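Side-chain contacts in putative primary metabolism protein HVA1 (Cryptococcus neoformans, PDB 4P5N), which may play a role in primary metabolism and affects the virulence of the fungus in mammals, although its molecular activity is not established: residues A[19-22]-A[27-30]; A[54-57]-A[61-64]. All coordinates share one frame; numbering follows the deposited sequence.

Contact 1 comes first along the chain and closes before contact 2 opens, so the two are successive antiparallel hairpins within the Tudor domain. Contact 1 pairs strand 18-23 with strand 26-36, and contact 2 pairs strand 52-56 with strand 62-65. Their centres lie about 9 Å apart, because strands 26-36 and 52-56 are neighbours in the one antiparallel sheet. Side chains join them directly: His28 ND1 is 2.7 Å from Asp57 OD2, a probable hydrogen bond, and the ring of Phe55 packs on Val19. Two local hairpins thus merge into a single small sheet, with a polar link beside an apolar one.

Contact 1. Residues A[19-22]-A[27-30]; sequences VYTP and KHEG
Four backbone hydrogen bonds pair Val19 with Gly30 and Thr21 with His28, forming the antiparallel hairpin of strands 18-23 and 26-36 in this Tudor domain. Among them, His28 N reaches Thr21 O at 2.9 Å in a nearly straight bond (170° at the hydrogen). The axes of segments 19-22 and 27-30 come within 4.7 Å, almost exactly antiparallel.

Lys27 and Glu29 are two positions apart on strand 26-36, so both side chains emerge on the face of Tyr20. There Lys27 NZ meets Glu29 OE1 at 3.0 Å in a salt bridge, from above the carboxylate plane. Their extended chains suit this bridge and border the Tyr20 ring. Glu29 OE1 lies at the ring edge, 3.6 Å from Tyr20 CD2, while the lysine chain crosses the tyrosine at about a right angle, bringing its aliphatic CD to the ring. Leu73 packs against Tyr20 and Glu29 as well.

The other side carries Val19, Thr21 and His28. Beta-branched Val19 and Thr21 suit an extended strand; Val19 also touches Leu70. With Thr21 OG1 anti to the backbone N (chi1 -179°), the hydroxyl oxygen binds a cadmium ion together with His65, while the methyl faces His28. The imidazole is hydrogen-bonded through ND1 to Asp57 OD2 and weakly through NE2 to Ala43 O of the second subunit; Thr21 CG2 lies at its edge, 4.1 Å from His28 CD2.

Contact 2. Residues A[54-57]-A[61-64]; sequences LFTD and KDVA
A chi1 of 78° sets Asp57 CG between its own backbone N and carbonyl carbon, from where the carboxylate reaches Lys61, and a chi1 of -68° carries the Asp62 carboxylate alongside Thr56. Asp57 closes the turn end of the beta hairpin formed by strands 52-56 and 62-65; Asp62 bonds across the last bridged pair. Lys61 N donates to Asp57 OD1 at 2.9 Å, arriving from above the carboxylate plane, and Asp57 N returns a bond to Lys61 O. Aspartate suits this place because its short side chain can accept from the backbone across the turn; OD1 also takes the N-H of Asn59, while OD2 bonds His28. The lysine chain bends at chi2 and carries NZ off from Asp57, with which it makes no salt bridge.

On the side of Thr56 and Asp62, Thr56 OG1 donates to Asp62 OD1 at 2.8 Å, again from above the carboxylate plane. Asp62 packs on Asp62 of the second subunit; a cadmium ion about 4 Å from its side chain would probably offset the two negative charges. Farther from the turn, Leu54 CD2 presses on Ala64 CB at 3.5 Å, closer than usual for two carbons; the small alanine accommodates the leucine branch, and Val47 touches both residues.

The opposite side is mainly apolar where Phe55 and Val63 form a hydrogen-bonded pair, with Val63 N reaching Phe55 O at 2.8 Å. The flat phenyl ring offers a face to the C-H of the valine's branch point: Val63 CB lies 4.2 Å from the Phe55 centroid, offset toward the rim, in a CH-pi contact. His28 packs against both.

With two backbone N-H groups on OD1 and the imidazole on OD2, the buried Asp57 carboxylate probably favours its charged form.

Contact 1. Residues A[19-22]-A[27-30]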
# COMPACT_ATOMS: atom_id res chain seq x y z
N VAL A 19 -11.75 -1.76 10.88
CA VAL A 19 -10.71 -2.78 11.13
C VAL A 19 -9.55 -2.17 11.91
O VAL A 19 -9.36 -0.95 11.91
CB VAL A 19 -10.23 -3.47 9.83
CG1 VAL A 19 -11.34 -4.32 9.25
CG2 VAL A 19 -9.68 -2.46 8.81
N TYR A 20 -8.75 -3.03 12.53
CA TYR A 20 -7.70 -2.62 13.46
C TYR A 20 -6.51 -3.57 13.34
O TYR A 20 -6.67 -4.78 13.31
CB TYR A 20 -8.25 -2.69 14.89
CG TYR A 20 -7.22 -2.53 15.99
CD1 TYR A 20 -6.49 -3.64 16.47
CD2 TYR A 20 -7.00 -1.28 16.57
CE1 TYR A 20 -5.56 -3.49 17.48
CE2 TYR A 20 -6.07 -1.13 17.59
CZ TYR A 20 -5.35 -2.23 18.04
OH TYR A 20 -4.43 -2.08 19.05
N THR A 21 -5.31 -3.00 13.28
CA THR A 21 -4.11 -3.77 13.45
C THR A 21 -3.10 -2.98 14.29
O THR A 21 -2.92 -1.79 14.06
CB THR A 21 -3.49 -4.17 12.10
OG1 THR A 21 -2.32 -4.94 12.35
CG2 THR A 21 -3.16 -2.95 11.23
N PRO A 22 -2.46 -3.62 15.28
CA PRO A 22 -1.48 -2.90 16.08
C PRO A 22 -0.07 -3.11 15.55
O PRO A 22 0.21 -4.11 14.90
CB PRO A 22 -1.61 -3.57 17.44
CG PRO A 22 -1.88 -5.00 17.08
CD PRO A 22 -2.76 -4.94 15.85
N LYS A 27 -1.05 2.08 15.87
CA LYS A 27 -2.06 1.21 15.30
C LYS A 27 -2.45 1.75 13.93
O LYS A 27 -2.18 2.93 13.59
CB LYS A 27 -3.30 1.17 16.22
CG LYS A 27 -4.09 2.48 16.23
CD LYS A 27 -5.34 2.47 17.09
CE LYS A 27 -6.04 3.81 16.95
NZ LYS A 27 -7.24 3.87 17.83
N HIS A 28 -3.12 0.91 13.16
CA HIS A 28 -3.87 1.38 12.00
C HIS A 28 -5.30 0.92 12.18
O HIS A 28 -5.58 -0.29 12.22
CB HIS A 28 -3.30 0.81 10.71
CG HIS A 28 -1.86 1.14 10.52
ND1 HIS A 28 -1.42 2.41 10.23
CD2 HIS A 28 -0.75 0.37 10.62
CE1 HIS A 28 -0.10 2.42 10.15
NE2 HIS A 28 0.33 1.19 10.38
N GLU A 29 -6.20 1.90 12.30
CA GLU A 29 -7.62 1.65 12.51
C GLU A 29 -8.44 2.55 11.60
O GLU A 29 -8.19 3.76 11.54
CB GLU A 29 -7.98 1.93 13.97
CG GLU A 29 -9.46 1.75 14.28
CD GLU A 29 -9.79 1.97 15.75
OE1 GLU A 29 -8.91 1.74 16.61
OE2 GLU A 29 -10.93 2.37 16.06
N GLY A 30 -9.40 1.98 10.87
CA GLY A 30 -10.24 2.78 9.96
C GLY A 30 -11.23 1.91 9.21
O GLY A 30 -11.30 0.69 9.43

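Contact 2. Residues A[54-57]-A[61-64]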
# COMPACT_ATOMS: atom_id res chain seq x y z
N LEU A 54 -8.24 -3.01 2.02
CA LEU A 54 -7.80 -1.64 1.81
C LEU A 54 -8.64 -0.73 2.70
O LEU A 54 -9.87 -0.77 2.63
CB LEU A 54 -7.96 -1.21 0.34
CG LEU A 54 -7.40 -2.11 -0.77
CD1 LEU A 54 -7.30 -1.40 -2.11
CD2 LEU A 54 -6.07 -2.76 -0.41
N PHE A 55 -7.97 0.06 3.54
CA PHE A 55 -8.66 1.02 4.41
C PHE A 55 -7.80 2.24 4.66
O PHE A 55 -6.59 2.20 4.50
CB PHE A 55 -9.09 0.37 5.76
CG PHE A 55 -7.94 -0.05 6.68
CD1 PHE A 55 -7.23 -1.24 6.48
CD2 PHE A 55 -7.64 0.72 7.81
CE1 PHE A 55 -6.22 -1.63 7.37
CE2 PHE A 55 -6.64 0.33 8.71
CZ PHE A 55 -5.93 -0.84 8.49
N THR A 56 -8.45 3.34 5.05
CA THR A 56 -7.72 4.54 5.43
C THR A 56 -7.67 4.61 6.94
O THR A 56 -8.70 4.46 7.59
CB THR A 56 -8.42 5.78 4.84
OG1 THR A 56 -8.44 5.65 3.41
CG2 THR A 56 -7.69 7.03 5.23
N ASP A 57 -6.48 4.80 7.50
CA ASP A 57 -6.35 4.78 8.95
C ASP A 57 -6.66 6.13 9.59
O ASP A 57 -7.05 7.09 8.90
CB ASP A 57 -4.99 4.19 9.40
CG ASP A 57 -3.83 5.16 9.27
OD1 ASP A 57 -4.01 6.35 8.94
OD2 ASP A 57 -2.69 4.71 9.56
N LYS A 61 -3.92 7.69 6.34
CA LYS A 61 -2.99 6.93 5.49
C LYS A 61 -3.74 5.76 4.85
O LYS A 61 -4.41 5.00 5.55
CB LYS A 61 -1.82 6.37 6.31
CG LYS A 61 -1.05 7.39 7.14
CD LYS A 61 -0.56 8.54 6.30
CE LYS A 61 0.23 9.54 7.13
NZ LYS A 61 0.51 10.74 6.31
N ASP A 62 -3.58 5.59 3.53
CA ASP A 62 -4.19 4.44 2.85
C ASP A 62 -3.31 3.23 3.10
O ASP A 62 -2.11 3.26 2.79
CB ASP A 62 -4.40 4.70 1.35
CG ASP A 62 -5.48 5.76 1.08
OD1 ASP A 62 -6.05 6.33 2.05
OD2 ASP A 62 -5.77 6.03 -0.11
N VAL A 63 -3.90 2.21 3.71
CA VAL A 63 -3.21 0.97 4.12
C VAL A 63 -3.80 -0.22 3.36
O VAL A 63 -5.00 -0.29 3.11
CB VAL A 63 -3.37 0.74 5.66
CG1 VAL A 63 -2.73 -0.57 6.12
CG2 VAL A 63 -2.78 1.92 6.43
N ALA A 64 -2.94 -1.15 2.97
CA ALA A 64 -3.40 -2.42 2.40
C ALA A 64 -2.86 -3.53 3.30
O ALA A 64 -1.63 -3.66 3.46
CB ALA A 64 -2.87 -2.60 0.98